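PDB 1J3N: 3-oxoacyl-(acyl-carrier protein) synthase II from Thermus thermophilus, which catalyses the condensation of an acyl chain with malonyl-(acyl-carrier protein), the carbon-adding step of fatty acid elongation, and works as a homodimer. Local coordinates for residues V46-V54 with G226-G234; T104-Q115 with I127-A137. All coordinates share one frame; numbering follows the deposited sequence.

Contact 1: V46-V54 with G226-G234; sequences VRIAAEVDV and GFVMGEGAG
Glu231 lays its side chain across Val52, its CG 3.6 Å from Val52 CG2, and its carboxylate reaches the backbone beyond. The two segments run nearly parallel and join through a single parallel beta bridge, Ala50 to Gly230, in the N-terminal beta-ketoacyl synthase domain of a thiolase-fold condensing enzyme. The bridge rests on Ala50: its N donates to Met229 O at 3.0 Å and 169°, whereas its O receives only a weak bond from Glu231 N. Beside that weak bond, Gly230 CA makes a CA-H...O contact with the same Ala50 O. A CB on Gly230 would lie tight against Ala50 CB, so the glycine permits the close CA-CA approach of 4.2 Å.

Before the bridge the two backbones are linked through side chains and water rather than by direct bonds. Val228 CG1 rests on Ala49 CA at 3.8 Å, and a water accepts from Met229 N and donates to Ile48 O. Ile48 and Val228 also both touch helix 213-216.

Past the bridge the carboxylate of Glu231 takes over the role of a backbone acceptor. Glu231 CG sits between the backbone N and the carbonyl carbon (chi1 76°), and the extended chain beyond brings OE2 to Val52. Arg38 forms a salt bridge with that same oxygen and would probably favour its charged form; Glu51 points its own carboxylate to Thr37 and Arg34. The bond from Val52 N to Glu231 OE2 measures 2.7 Å, is almost straight at 178°, and uses the anti lone pair of the oxygen.

Contact 2: T104-Q115 with I127-A137; sequences TGIGGMETWEAQ and ISPFFIPMMIA
Thr104 presses its CG2 onto Ala137 CB at 3.5 Å, a tight carbon pair, while its OG1 turns back to accept from Gly107 N in an ST motif and meets Thr188 O. Gly107 and Gly108 follow close against the end of helix 131-135, where a CB on either would clash with Met135. Gly108, the N-cap of helix 109-122, donates its N to Met135 O at 3.0 Å and 170°. A water bonded to Ile106 O and Met135 O also accepts from Trp112 NE1, lying in the indole plane.

In the first turn of the helix, Thr111 CG2, anti to the backbone N, is the branch that reaches the edge of Phe131; OG1 bonds to Asp69. Trp112 receives the edge of Phe131 on its face, a T-shaped pair with centroids 5.1 Å apart and planes at 83°. Met135 SD adds an oblique Met-aromatic contact, 3.4 Å from Trp112 NE1.

In Gln115 the bend at chi2 carries OE1 to Ser128 N, from which it accepts at 2.8 Å with the donor standing above the amide carbonyl plane, while CG lies against Phe131 CD1 at 3.4 Å. An alanine here would remove that acceptor and is likely to leave Ser128 N without its mate and to open a gap where CG lay against Phe131 CD1.

The segments 109-115 and 131-135 pack nearly antiparallel (153°), their axes 9.2 Å apart at closest approach. Helix 109-122 follows strand 98-103 through the 104-108 loop and also touches helix 194-202 through Met109, while at the dimer interface Trp112 stacks on Trp112 of the second subunit.

Overall arrangement
From the N terminus the chain passes through strand 4-13 and the small antiparallel pair 33-35 and 48-50, where the first half of contact 1 lies. Strand 98-103 of the large mixed sheet then leads to contact 2, a short loop closed across 11 intervening residues. Only after helix 163-176 and strand 182-189 does the chain reach residues 226-234 and close contact 1, so contact 2 is nested within its 171-residue loop. The centres lie 19 Å apart, and the nearest atoms, about 6 Å apart, do not touch. Contact 1 joins the small sheet to the approach to strand 232-240; contact 2 pairs helices beside the second subunit.

Contact 1: V46-V54 with G226-G234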
loop_
_atom_site.group_PDB
_atom_site.type_symbol
_atom_site.label_atom_id
_atom_site.label_comp_id
_atom_site.label_asym_id
_atom_site.label_seq_id
_atom_site.Cartn_x
_atom_site.Cartn_y
_atom_site.Cartn_z
ATOM N N VAL A 46 -27.438 9.107 -5.898
ATOM C CA VAL A 46 -27.309 8.139 -4.808
ATOM C C VAL A 46 -27.321 8.985 -3.547
ATOM O O VAL A 46 -26.439 9.820 -3.346
ATOM C CB VAL A 46 -25.972 7.360 -4.890
ATOM C CG1 VAL A 46 -25.837 6.423 -3.693
ATOM C CG2 VAL A 46 -25.919 6.565 -6.180
ATOM N N ARG A 47 -28.309 8.769 -2.692
ATOM C CA ARG A 47 -28.428 9.582 -1.490
ATOM C C ARG A 47 -28.530 8.779 -0.201
ATOM O O ARG A 47 -29.116 9.245 0.786
ATOM C CB ARG A 47 -29.641 10.508 -1.651
ATOM C CG ARG A 47 -29.603 11.290 -2.966
ATOM C CD ARG A 47 -30.793 12.226 -3.129
ATOM N NE ARG A 47 -32.048 11.521 -3.397
ATOM C CZ ARG A 47 -32.439 11.102 -4.596
ATOM N NH1 ARG A 47 -31.674 11.312 -5.660
ATOM N NH2 ARG A 47 -33.605 10.479 -4.732
ATOM N N ILE A 48 -27.949 7.582 -0.218
ATOM C CA ILE A 48 -27.960 6.680 0.933
ATOM C C ILE A 48 -26.552 6.123 1.164
ATOM O O ILE A 48 -25.755 6.027 0.231
ATOM C CB ILE A 48 -28.904 5.475 0.706
ATOM C CG1 ILE A 48 -28.443 4.679 -0.521
ATOM C CG2 ILE A 48 -30.340 5.958 0.561
ATOM C CD1 ILE A 48 -29.201 3.372 -0.752
ATOM N N ALA A 49 -26.258 5.753 2.405
ATOM C CA ALA A 49 -24.947 5.204 2.746
ATOM C C ALA A 49 -25.002 4.575 4.131
ATOM O O ALA A 49 -25.966 4.782 4.885
ATOM C CB ALA A 49 -23.883 6.313 2.714
ATOM N N ALA A 50 -23.966 3.808 4.461
ATOM C CA ALA A 50 -23.878 3.156 5.764
ATOM C C ALA A 50 -22.946 4.012 6.608
ATOM O O ALA A 50 -21.735 3.811 6.608
ATOM C CB ALA A 50 -23.319 1.735 5.612
ATOM N N GLU A 51 -23.524 4.977 7.316
ATOM C CA GLU A 51 -22.750 5.887 8.143
ATOM C C GLU A 51 -22.471 5.369 9.547
ATOM O O GLU A 51 -23.257 4.615 10.134
ATOM C CB GLU A 51 -23.454 7.249 8.228
ATOM C CG GLU A 51 -23.749 7.884 6.874
ATOM C CD GLU A 51 -24.480 9.212 7.000
ATOM O OE1 GLU A 51 -25.254 9.368 7.970
ATOM O OE2 GLU A 51 -24.296 10.092 6.128
ATOM N N VAL A 52 -21.318 5.777 10.069
ATOM C CA VAL A 52 -20.901 5.403 11.405
ATOM C C VAL A 52 -21.243 6.555 12.342
ATOM O O VAL A 52 -21.138 7.719 11.967
ATOM C CB VAL A 52 -19.370 5.159 11.471
ATOM C CG1 VAL A 52 -18.904 5.196 12.910
ATOM C CG2 VAL A 52 -19.017 3.810 10.835
ATOM N N ASP A 53 -21.658 6.217 13.556
ATOM C CA ASP A 53 -21.984 7.213 14.568
ATOM C C ASP A 53 -21.031 6.994 15.730
ATOM O O ASP A 53 -21.179 6.038 16.485
ATOM C CB ASP A 53 -23.430 7.054 15.055
ATOM C CG ASP A 53 -24.446 7.485 14.018
ATOM O OD1 ASP A 53 -24.237 8.544 13.391
ATOM O OD2 ASP A 53 -25.458 6.772 13.843
ATOM N N VAL A 54 -20.043 7.869 15.866
ATOM C CA VAL A 54 -19.078 7.739 16.943
ATOM C C VAL A 54 -18.530 9.105 17.331
ATOM O O VAL A 54 -18.385 9.994 16.485
ATOM C CB VAL A 54 -17.896 6.821 16.530
ATOM C CG1 VAL A 54 -17.040 7.507 15.481
ATOM C CG2 VAL A 54 -17.061 6.462 17.747
ATOM N N GLY A 226 -26.135 -2.773 -7.665
ATOM C CA GLY A 226 -24.980 -1.975 -7.291
ATOM C C GLY A 226 -24.819 -1.934 -5.784
ATOM O O GLY A 226 -25.771 -2.210 -5.050
ATOM N N PHE A 227 -23.630 -1.576 -5.307
ATOM C CA PHE A 227 -23.412 -1.552 -3.869
ATOM C C PHE A 227 -23.728 -0.231 -3.177
ATOM O O PHE A 227 -24.075 0.766 -3.817
ATOM C CB PHE A 227 -21.982 -2.033 -3.531
ATOM C CG PHE A 227 -20.886 -1.086 -3.925
ATOM C CD1 PHE A 227 -20.578 0.014 -3.133
ATOM C CD2 PHE A 227 -20.125 -1.323 -5.064
ATOM C CE1 PHE A 227 -19.526 0.860 -3.466
ATOM C CE2 PHE A 227 -19.076 -0.484 -5.403
ATOM C CZ PHE A 227 -18.777 0.612 -4.599
ATOM N N VAL A 228 -23.656 -0.259 -1.850
ATOM C CA VAL A 228 -23.917 0.918 -1.033
ATOM C C VAL A 228 -22.590 1.227 -0.366
ATOM O O VAL A 228 -21.915 0.322 0.126
ATOM C CB VAL A 228 -24.986 0.632 0.051
ATOM C CG1 VAL A 228 -25.245 1.891 0.884
ATOM C CG2 VAL A 228 -26.273 0.167 -0.606
ATOM N N MET A 229 -22.194 2.493 -0.366
ATOM C CA MET A 229 -20.922 2.836 0.252
ATOM C C MET A 229 -21.082 2.928 1.755
ATOM O O MET A 229 -22.026 3.540 2.250
ATOM C CB MET A 229 -20.380 4.165 -0.273
ATOM C CG MET A 229 -18.921 4.400 0.138
ATOM S SD MET A 229 -18.385 6.114 -0.036
ATOM C CE MET A 229 -17.885 6.147 -1.761
ATOM N N GLY A 230 -20.150 2.308 2.468
ATOM C CA GLY A 230 -20.167 2.330 3.916
ATOM C C GLY A 230 -18.865 2.950 4.372
ATOM O O GLY A 230 -18.001 3.257 3.558
ATOM N N GLU A 231 -18.723 3.160 5.668
ATOM C CA GLU A 231 -17.504 3.743 6.192
ATOM C C GLU A 231 -17.196 3.005 7.477
ATOM O O GLU A 231 -18.047 2.283 8.010
ATOM C CB GLU A 231 -17.694 5.236 6.485
ATOM C CG GLU A 231 -18.479 5.523 7.750
ATOM C CD GLU A 231 -18.730 7.003 7.961
ATOM O OE1 GLU A 231 -17.878 7.817 7.540
ATOM O OE2 GLU A 231 -19.770 7.352 8.564
ATOM N N GLY A 232 -15.983 3.182 7.971
ATOM C CA GLY A 232 -15.603 2.528 9.203
ATOM C C GLY A 232 -14.182 2.018 9.160
ATOM O O GLY A 232 -13.389 2.397 8.289
ATOM N N ALA A 233 -13.858 1.143 10.101
ATOM C CA ALA A 233 -12.519 0.585 10.172
ATOM C C ALA A 233 -12.512 -0.724 10.932
ATOM O O ALA A 233 -13.345 -0.967 11.804
ATOM C CB ALA A 233 -11.573 1.572 10.851
ATOM N N GLY A 234 -11.548 -1.565 10.590
ATOM C CA GLY A 234 -11.415 -2.836 11.261
ATOM C C GLY A 234 -9.942 -3.025 11.536
ATOM O O GLY A 234 -9.134 -3.020 10.603
HETATM O O HOH W 1 -24.218 4.525 -1.575
#

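Contact 2: T104-Q115 with I127-A137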
loop_
_atom_site.group_PDB
_atom_site.type_symbol
_atom_site.label_atom_id
_atom_site.label_comp_id
_atom_site.label_asym_id
_atom_site.label_seq_id
_atom_site.Cartn_x
_atom_site.Cartn_y
_atom_site.Cartn_z
ATOM N N THR A 104 -5.834 1.489 3.500
ATOM C CA THR A 104 -6.995 2.293 3.143
ATOM C C THR A 104 -7.054 2.277 1.620
ATOM O O THR A 104 -6.053 2.017 0.968
ATOM C CB THR A 104 -6.842 3.745 3.649
ATOM O OG1 THR A 104 -8.011 4.496 3.317
ATOM C CG2 THR A 104 -5.620 4.401 3.020
ATOM N N GLY A 105 -8.221 2.533 1.046
ATOM C CA GLY A 105 -8.319 2.528 -0.401
ATOM C C GLY A 105 -8.133 3.902 -1.022
ATOM O O GLY A 105 -7.502 4.037 -2.080
ATOM N N ILE A 106 -8.666 4.924 -0.351
ATOM C CA ILE A 106 -8.620 6.303 -0.837
ATOM C C ILE A 106 -7.831 7.273 0.052
ATOM O O ILE A 106 -7.243 8.236 -0.442
ATOM C CB ILE A 106 -10.068 6.842 -0.994
ATOM C CG1 ILE A 106 -10.793 6.053 -2.087
ATOM C CG2 ILE A 106 -10.062 8.330 -1.311
ATOM C CD1 ILE A 106 -12.187 6.569 -2.383
ATOM N N GLY A 107 -7.841 7.041 1.362
ATOM C CA GLY A 107 -7.120 7.925 2.261
ATOM C C GLY A 107 -7.946 9.127 2.686
ATOM O O GLY A 107 -9.152 9.010 2.877
ATOM N N GLY A 108 -7.307 10.287 2.804
ATOM C CA GLY A 108 -8.002 11.489 3.244
ATOM C C GLY A 108 -8.932 12.175 2.262
ATOM O O GLY A 108 -8.663 13.291 1.818
ATOM N N MET A 109 -10.042 11.521 1.950
ATOM C CA MET A 109 -11.030 12.053 1.018
ATOM C C MET A 109 -11.568 13.444 1.410
ATOM O O MET A 109 -11.655 14.335 0.567
ATOM C CB MET A 109 -12.189 11.061 0.892
ATOM C CG MET A 109 -13.109 11.292 -0.301
ATOM S SD MET A 109 -12.270 11.153 -1.897
ATOM C CE MET A 109 -12.781 12.699 -2.643
ATOM N N GLU A 110 -11.934 13.636 2.676
ATOM C CA GLU A 110 -12.448 14.938 3.104
ATOM C C GLU A 110 -11.374 16.013 2.973
ATOM O O GLU A 110 -11.652 17.137 2.547
ATOM C CB GLU A 110 -12.938 14.897 4.556
ATOM C CG GLU A 110 -14.124 13.980 4.820
ATOM C CD GLU A 110 -14.751 14.215 6.194
ATOM O OE1 GLU A 110 -14.027 14.577 7.152
ATOM O OE2 GLU A 110 -15.973 14.031 6.317
ATOM N N THR A 111 -10.143 15.657 3.333
ATOM C CA THR A 111 -9.022 16.585 3.255
ATOM C C THR A 111 -8.767 16.984 1.809
ATOM O O THR A 111 -8.458 18.142 1.513
ATOM C CB THR A 111 -7.739 15.957 3.860
ATOM O OG1 THR A 111 -7.928 15.753 5.265
ATOM C CG2 THR A 111 -6.534 16.872 3.643
ATOM N N TRP A 112 -8.904 16.024 0.901
ATOM C CA TRP A 112 -8.699 16.300 -0.511
ATOM C C TRP A 112 -9.684 17.359 -1.004
ATOM O O TRP A 112 -9.313 18.256 -1.761
ATOM C CB TRP A 112 -8.860 15.021 -1.342
ATOM C CG TRP A 112 -7.568 14.284 -1.609
ATOM C CD1 TRP A 112 -7.188 13.071 -1.103
ATOM C CD2 TRP A 112 -6.525 14.688 -2.508
ATOM N NE1 TRP A 112 -5.975 12.691 -1.638
ATOM C CE2 TRP A 112 -5.547 13.666 -2.501
ATOM C CE3 TRP A 112 -6.324 15.814 -3.315
ATOM C CZ2 TRP A 112 -4.381 13.736 -3.282
ATOM C CZ3 TRP A 112 -5.163 15.885 -4.092
ATOM C CH2 TRP A 112 -4.209 14.849 -4.067
ATOM N N GLU A 113 -10.941 17.259 -0.576
ATOM C CA GLU A 113 -11.956 18.227 -0.999
ATOM C C GLU A 113 -11.724 19.592 -0.370
ATOM O O GLU A 113 -11.843 20.617 -1.038
ATOM C CB GLU A 113 -13.359 17.738 -0.632
ATOM C CG GLU A 113 -13.775 16.457 -1.346
ATOM C CD GLU A 113 -15.246 16.136 -1.157
ATOM O OE1 GLU A 113 -15.692 15.072 -1.638
ATOM O OE2 GLU A 113 -15.957 16.949 -0.531
ATOM N N ALA A 114 -11.387 19.601 0.916
ATOM C CA ALA A 114 -11.150 20.848 1.635
ATOM C C ALA A 114 -9.951 21.621 1.085
ATOM O O ALA A 114 -10.057 22.807 0.787
ATOM C CB ALA A 114 -10.951 20.563 3.123
ATOM N N GLN A 115 -8.818 20.944 0.934
ATOM C CA GLN A 115 -7.616 21.594 0.434
ATOM C C GLN A 115 -7.648 21.904 -1.062
ATOM O O GLN A 115 -7.123 22.930 -1.494
ATOM C CB GLN A 115 -6.381 20.755 0.789
ATOM C CG GLN A 115 -6.119 20.694 2.289
ATOM C CD GLN A 115 -5.985 22.075 2.914
ATOM O OE1 GLN A 115 -5.219 22.912 2.434
ATOM N NE2 GLN A 115 -6.725 22.315 3.998
ATOM N N ILE A 127 -2.293 26.421 0.652
ATOM C CA ILE A 127 -2.620 25.048 1.020
ATOM C C ILE A 127 -2.058 24.844 2.419
ATOM O O ILE A 127 -0.996 25.365 2.744
ATOM C CB ILE A 127 -1.965 24.029 0.058
ATOM C CG1 ILE A 127 -2.518 24.221 -1.357
ATOM C CG2 ILE A 127 -2.211 22.598 0.561
ATOM C CD1 ILE A 127 -1.879 23.323 -2.402
ATOM N N SER A 128 -2.775 24.103 3.249
ATOM C CA SER A 128 -2.336 23.839 4.611
ATOM C C SER A 128 -1.061 23.010 4.638
ATOM O O SER A 128 -0.885 22.121 3.817
ATOM C CB SER A 128 -3.425 23.083 5.367
ATOM O OG SER A 128 -2.949 22.612 6.610
ATOM N N PRO A 129 -0.144 23.307 5.575
ATOM C CA PRO A 129 1.097 22.525 5.647
ATOM C C PRO A 129 0.813 21.140 6.228
ATOM O O PRO A 129 1.713 20.309 6.362
ATOM C CB PRO A 129 1.997 23.371 6.548
ATOM C CG PRO A 129 1.029 24.080 7.433
ATOM C CD PRO A 129 -0.084 24.476 6.470
ATOM N N PHE A 130 -0.451 20.899 6.566
ATOM C CA PHE A 130 -0.855 19.608 7.100
ATOM C C PHE A 130 -1.616 18.810 6.037
ATOM O O PHE A 130 -2.109 17.715 6.310
ATOM C CB PHE A 130 -1.735 19.795 8.340
ATOM C CG PHE A 130 -1.020 20.441 9.492
ATOM C CD1 PHE A 130 -0.071 19.732 10.225
ATOM C CD2 PHE A 130 -1.273 21.767 9.824
ATOM C CE1 PHE A 130 0.621 20.338 11.276
ATOM C CE2 PHE A 130 -0.589 22.383 10.870
ATOM C CZ PHE A 130 0.363 21.665 11.598
ATOM N N PHE A 131 -1.718 19.355 4.831
ATOM C CA PHE A 131 -2.430 18.649 3.768
ATOM C C PHE A 131 -1.823 17.269 3.519
ATOM O O PHE A 131 -2.505 16.258 3.649
ATOM C CB PHE A 131 -2.418 19.461 2.469
ATOM C CG PHE A 131 -2.921 18.695 1.274
ATOM C CD1 PHE A 131 -4.152 18.042 1.315
ATOM C CD2 PHE A 131 -2.156 18.602 0.119
ATOM C CE1 PHE A 131 -4.607 17.304 0.225
ATOM C CE2 PHE A 131 -2.611 17.864 -0.981
ATOM C CZ PHE A 131 -3.836 17.216 -0.923
ATOM N N ILE A 132 -0.539 17.230 3.174
ATOM C CA ILE A 132 0.126 15.953 2.903
ATOM C C ILE A 132 0.001 14.953 4.059
ATOM O O ILE A 132 -0.463 13.829 3.862
ATOM C CB ILE A 132 1.633 16.160 2.558
ATOM C CG1 ILE A 132 1.766 16.987 1.276
ATOM C CG2 ILE A 132 2.330 14.807 2.389
ATOM C CD1 ILE A 132 1.009 16.406 0.097
ATOM N N PRO A 133 0.409 15.349 5.278
ATOM C CA PRO A 133 0.334 14.469 6.453
ATOM C C PRO A 133 -1.079 13.980 6.782
ATOM O O PRO A 133 -1.251 12.910 7.360
ATOM C CB PRO A 133 0.894 15.339 7.579
ATOM C CG PRO A 133 1.823 16.264 6.878
ATOM C CD PRO A 133 1.061 16.626 5.628
ATOM N N MET A 134 -2.092 14.767 6.438
ATOM C CA MET A 134 -3.462 14.372 6.735
ATOM C C MET A 134 -4.097 13.496 5.658
ATOM O O MET A 134 -4.949 12.664 5.955
ATOM C CB MET A 134 -4.349 15.614 6.945
ATOM C CG MET A 134 -4.071 16.409 8.221
ATOM S SD MET A 134 -5.185 17.841 8.364
ATOM C CE MET A 134 -6.782 17.026 8.566
ATOM N N MET A 135 -3.672 13.660 4.408
ATOM C CA MET A 135 -4.282 12.891 3.328
ATOM C C MET A 135 -3.634 11.581 2.863
ATOM O O MET A 135 -4.348 10.678 2.416
ATOM C CB MET A 135 -4.508 13.808 2.115
ATOM C CG MET A 135 -3.284 14.051 1.240
ATOM S SD MET A 135 -3.031 12.737 0.023
ATOM C CE MET A 135 -1.578 13.400 -0.862
ATOM N N ILE A 136 -2.312 11.452 2.966
ATOM C CA ILE A 136 -1.663 10.232 2.485
ATOM C C ILE A 136 -2.003 8.950 3.250
ATOM O O ILE A 136 -2.128 8.944 4.471
ATOM C CB ILE A 136 -0.123 10.412 2.374
ATOM C CG1 ILE A 136 0.493 10.762 3.724
ATOM C CG2 ILE A 136 0.189 11.532 1.380
ATOM C CD1 ILE A 136 2.007 10.903 3.662
ATOM N N ALA A 137 -2.145 7.863 2.495
ATOM C CA ALA A 137 -2.534 6.549 3.018
ATOM C C ALA A 137 -1.769 5.966 4.191
ATOM O O ALA A 137 -2.366 5.329 5.054
ATOM C CB ALA A 137 -2.547 5.521 1.866
HETATM O O HOH W 2 -5.117 10.172 -0.354
#